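Phosphoprotein (Lettuce necrotic yellows virus, PDB 3T4R) is, in its C-terminal domain here, part of a phosphoprotein that probably acts as a non-catalytic polymerase cofactor, holding polymerase L on the nucleoprotein-RNA template and binding soluble nucleoprotein. Local coordinates at residues I4-L12 with V30-L39. Numbering follows the deposited sequence. Where two conformers were deposited one is given.
Sequences IRHEKEKLL and VDFLVPDDIL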
loop_
_atom_site.group_PDB
_atom_site.type_symbol
_atom_site.label_atom_id
_atom_site.label_comp_id
_atom_site.label_asym_id
_atom_site.label_seq_id
_atom_site.Cartn_x
_atom_site.Cartn_y
_atom_site.Cartn_z
ATOM N N ILE A 4 -8.675 9.234 -5.420
ATOM C CA ILE A 4 -7.373 8.572 -5.569
ATOM C C ILE A 4 -6.941 7.888 -4.293
ATOM O O ILE A 4 -6.636 6.732 -4.318
ATOM C CB ILE A 4 -6.243 9.499 -5.981
ATOM C CG1 ILE A 4 -4.900 8.777 -5.701
ATOM C CG2 ILE A 4 -6.404 10.914 -5.232
ATOM C CD1 ILE A 4 -3.768 9.305 -6.596
ATOM N N ARG A 5 -6.894 8.647 -3.187
ATOM C CA ARG A 5 -6.586 8.073 -1.854
ATOM C C ARG A 5 -7.574 6.926 -1.484
ATOM O O ARG A 5 -7.181 5.840 -1.088
ATOM C CB ARG A 5 -6.741 9.177 -0.836
ATOM C CG ARG A 5 -6.231 8.858 0.520
ATOM C CD ARG A 5 -4.709 8.654 0.455
ATOM N NE ARG A 5 -3.804 9.827 0.544
ATOM C CZ ARG A 5 -4.169 11.092 0.554
ATOM N NH1 ARG A 5 -5.443 11.390 0.519
ATOM N NH2 ARG A 5 -3.266 12.065 0.615
ATOM N N HIS A 6 -8.861 7.217 -1.613
ATOM C CA HIS A 6 -9.905 6.251 -1.479
ATOM C C HIS A 6 -9.510 4.985 -2.249
ATOM O O HIS A 6 -9.598 3.898 -1.704
ATOM C CB HIS A 6 -11.173 6.871 -2.057
ATOM C CG HIS A 6 -12.370 5.987 -1.997
ATOM N ND1 HIS A 6 -13.254 6.000 -0.948
ATOM C CD2 HIS A 6 -12.837 5.068 -2.872
ATOM C CE1 HIS A 6 -14.211 5.119 -1.178
ATOM N NE2 HIS A 6 -13.967 4.526 -2.330
ATOM N N GLU A 7 -9.085 5.106 -3.501
ATOM C CA GLU A 7 -8.808 3.893 -4.266
ATOM C C GLU A 7 -7.544 3.201 -3.835
ATOM O O GLU A 7 -7.433 1.979 -3.987
ATOM C CB GLU A 7 -8.705 4.166 -5.743
ATOM C CG GLU A 7 -9.960 4.658 -6.451
ATOM C CD GLU A 7 -11.122 3.718 -6.381
ATOM O OE1 GLU A 7 -10.941 2.504 -6.486
ATOM O OE2 GLU A 7 -12.244 4.196 -6.190
ATOM N N LYS A 8 -6.597 3.958 -3.291
ATOM C CA LYS A 8 -5.408 3.348 -2.643
ATOM C C LYS A 8 -5.752 2.504 -1.347
ATOM O O LYS A 8 -5.224 1.373 -1.155
ATOM C CB LYS A 8 -4.359 4.437 -2.317
ATOM C CG LYS A 8 -3.747 5.037 -3.574
ATOM C CD LYS A 8 -2.680 6.032 -3.270
ATOM C CE LYS A 8 -2.197 6.502 -4.509
ATOM N NZ LYS A 8 -0.992 7.408 -4.361
ATOM N N GLU A 9 -6.613 3.054 -0.507
ATOM C CA GLU A 9 -7.109 2.379 0.703
ATOM C C GLU A 9 -7.881 1.102 0.326
ATOM O O GLU A 9 -7.739 0.074 0.956
ATOM C CB GLU A 9 -7.932 3.349 1.543
ATOM C CG GLU A 9 -7.086 4.434 2.204
ATOM C CD GLU A 9 -7.923 5.473 2.962
ATOM O OE1 GLU A 9 -9.039 5.148 3.443
ATOM O OE2 GLU A 9 -7.517 6.657 3.031
ATOM N N LYS A 10 -8.638 1.160 -0.750
ATOM C CA LYS A 10 -9.414 0.029 -1.251
ATOM C C LYS A 10 -8.447 -1.001 -1.801
ATOM O O LYS A 10 -8.692 -2.155 -1.623
ATOM C CB LYS A 10 -10.352 0.502 -2.380
ATOM C CG LYS A 10 -11.229 -0.561 -2.926
ATOM C CD LYS A 10 -11.972 -0.252 -4.242
ATOM C CE LYS A 10 -12.965 0.862 -4.100
ATOM N NZ LYS A 10 -13.793 1.066 -5.344
ATOM N N LEU A 11 -7.345 -0.583 -2.447
ATOM C CA LEU A 11 -6.363 -1.519 -2.912
ATOM C C LEU A 11 -5.718 -2.237 -1.789
ATOM O O LEU A 11 -5.551 -3.439 -1.836
ATOM C CB LEU A 11 -5.259 -0.805 -3.688
ATOM C CG LEU A 11 -4.512 -1.472 -4.827
ATOM C CD1 LEU A 11 -3.096 -1.017 -4.962
ATOM C CD2 LEU A 11 -4.618 -3.003 -5.048
ATOM N N LEU A 12 -5.290 -1.506 -0.779
ATOM C CA LEU A 12 -4.722 -2.118 0.410
ATOM C C LEU A 12 -5.694 -3.175 1.012
ATOM O O LEU A 12 -5.260 -4.233 1.428
ATOM C CB LEU A 12 -4.415 -1.057 1.449
ATOM C CG LEU A 12 -3.285 -0.097 1.129
ATOM C CD1 LEU A 12 -3.121 0.999 2.160
ATOM C CD2 LEU A 12 -1.952 -0.930 1.036
ATOM N N VAL A 30 -0.404 6.424 3.552
ATOM C CA VAL A 30 -1.038 5.762 2.382
ATOM C C VAL A 30 -0.290 6.095 1.046
ATOM O O VAL A 30 0.075 5.203 0.248
ATOM C CB VAL A 30 -2.574 6.094 2.263
ATOM C CG1 VAL A 30 -3.136 5.527 0.983
ATOM C CG2 VAL A 30 -3.363 5.526 3.457
ATOM N N ASP A 31 -0.066 7.383 0.811
ATOM C CA ASP A 31 0.652 7.853 -0.368
ATOM C C ASP A 31 2.026 7.271 -0.468
ATOM O O ASP A 31 2.459 6.916 -1.535
ATOM C CB ASP A 31 0.774 9.391 -0.399
ATOM C CG ASP A 31 -0.533 10.099 -0.720
ATOM O OD1 ASP A 31 -1.449 9.521 -1.304
ATOM O OD2 ASP A 31 -0.599 11.290 -0.474
ATOM N N PHE A 32 2.702 7.085 0.636
ATOM C CA PHE A 32 4.039 6.492 0.629
ATOM C C PHE A 32 4.015 4.952 0.377
ATOM O O PHE A 32 4.857 4.389 -0.323
ATOM C CB PHE A 32 4.680 6.772 1.964
ATOM C CG PHE A 32 6.034 6.180 2.115
ATOM C CD1 PHE A 32 7.062 6.939 2.542
ATOM C CD2 PHE A 32 6.275 4.831 1.824
ATOM C CE1 PHE A 32 8.309 6.357 2.690
ATOM C CE2 PHE A 32 7.521 4.277 1.938
ATOM C CZ PHE A 32 8.520 5.024 2.361
ATOM N N LEU A 33 3.050 4.276 0.957
ATOM C CA LEU A 33 2.978 2.871 0.789
ATOM C C LEU A 33 2.504 2.465 -0.604
ATOM O O LEU A 33 2.945 1.438 -1.133
ATOM C CB LEU A 33 1.989 2.345 1.829
ATOM C CG LEU A 33 2.406 2.435 3.285
ATOM C CD1 LEU A 33 1.314 1.859 4.118
ATOM C CD2 LEU A 33 3.620 1.616 3.563
ATOM N N VAL A 34 1.567 3.215 -1.132
ATOM C CA VAL A 34 0.924 2.970 -2.446
ATOM C C VAL A 34 1.137 4.210 -3.319
ATOM O O VAL A 34 0.293 5.048 -3.470
ATOM C CB VAL A 34 -0.560 2.681 -2.298
ATOM C CG1 VAL A 34 -1.081 2.144 -3.623
ATOM C CG2 VAL A 34 -0.812 1.572 -1.223
ATOM N N PRO A 35 2.347 4.356 -3.846
ATOM C CA PRO A 35 2.564 5.421 -4.785
ATOM C C PRO A 35 1.626 5.229 -6.016
ATOM O O PRO A 35 1.098 4.105 -6.168
ATOM C CB PRO A 35 4.049 5.227 -5.168
ATOM C CG PRO A 35 4.644 4.395 -3.986
ATOM C CD PRO A 35 3.559 3.519 -3.582
ATOM N N ASP A 36 1.427 6.246 -6.870
ATOM C CA ASP A 36 0.474 6.159 -7.993
ATOM C C ASP A 36 0.823 5.052 -9.030
ATOM O O ASP A 36 -0.028 4.554 -9.712
ATOM C CB ASP A 36 0.417 7.495 -8.767
ATOM C CG ASP A 36 0.053 8.711 -7.871
ATOM O OD1 ASP A 36 -0.615 8.492 -6.861
ATOM O OD2 ASP A 36 0.431 9.886 -8.169
ATOM N N ASP A 37 2.095 4.748 -9.190
ATOM C CA ASP A 37 2.569 3.695 -10.081
ATOM C C ASP A 37 2.098 2.337 -9.586
ATOM O O ASP A 37 1.882 1.437 -10.355
ATOM C CB ASP A 37 4.105 3.721 -10.256
ATOM C CG ASP A 37 4.909 3.507 -8.922
ATOM O OD1 ASP A 37 5.694 2.525 -8.805
ATOM O OD2 ASP A 37 4.820 4.365 -8.017
ATOM N N ILE A 38 1.983 2.187 -8.270
ATOM C CA ILE A 38 1.521 0.911 -7.682
ATOM C C ILE A 38 0.009 0.735 -7.797
ATOM O O ILE A 38 -0.477 -0.330 -8.179
ATOM C CB ILE A 38 2.063 0.715 -6.238
ATOM C CG1 ILE A 38 3.607 0.541 -6.304
ATOM C CG2 ILE A 38 1.376 -0.483 -5.547
ATOM C CD1 ILE A 38 4.234 0.276 -4.996
ATOM N N LEU A 39 -0.726 1.817 -7.537
ATOM C CA LEU A 39 -2.138 1.826 -7.766
ATOM C C LEU A 39 -2.439 1.444 -9.201
ATOM O O LEU A 39 -3.351 0.707 -9.436
ATOM C CB LEU A 39 -2.708 3.223 -7.556
ATOM C CG LEU A 39 -4.133 3.466 -7.018
ATOM C CD1 LEU A 39 -4.681 4.670 -7.599
ATOM C CD2 LEU A 39 -5.087 2.289 -7.034
#
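K8 reaches from helix 4-14 into the break between helices 27-33 and 36-41 and ties both sides of it. Its chain runs fully extended beyond CG, which carries NZ to D36 OD1, met nearly along the C-O axis at 2.8 Å. The same NZ lies 2.8 Å from V34 O, with a C=O...N angle of 160°. A longer salt bridge, 3.7 Å from K8 NZ to D31 OD1, links this lysine to a second acidic group. D31 is held mainly by R5, whose chain bends at chi2 and chi3 (65° and 85°) to bring NH2 3.0 Å from D31 OD2, above the carboxylate plane; the bond from R5 NE to D31 OD1 is weak. Away from the charges, carbon atoms do the packing, the aliphatic parts of R5 and K8 included. V30 CG1 lies 3.5 Å from R5 CD and also touches K8 CB, V34 CG2 packs 3.6 Å from L12 CD2, and L39 fits as a knob among I4, E7, K8 and L11. Further out, Y25 backs L12 and V30, while N61 of helix 50-72 donates to L33 O. D36 also lies close to a bound magnesium ion. In this helical bundle, a buried lysine thus gives its ammonium to the D36 carboxylate and the carbonyl of V34, where the chain departs from helix 27-33, with D31 at longer range; the nearby negative charges would be expected to favour its protonated form.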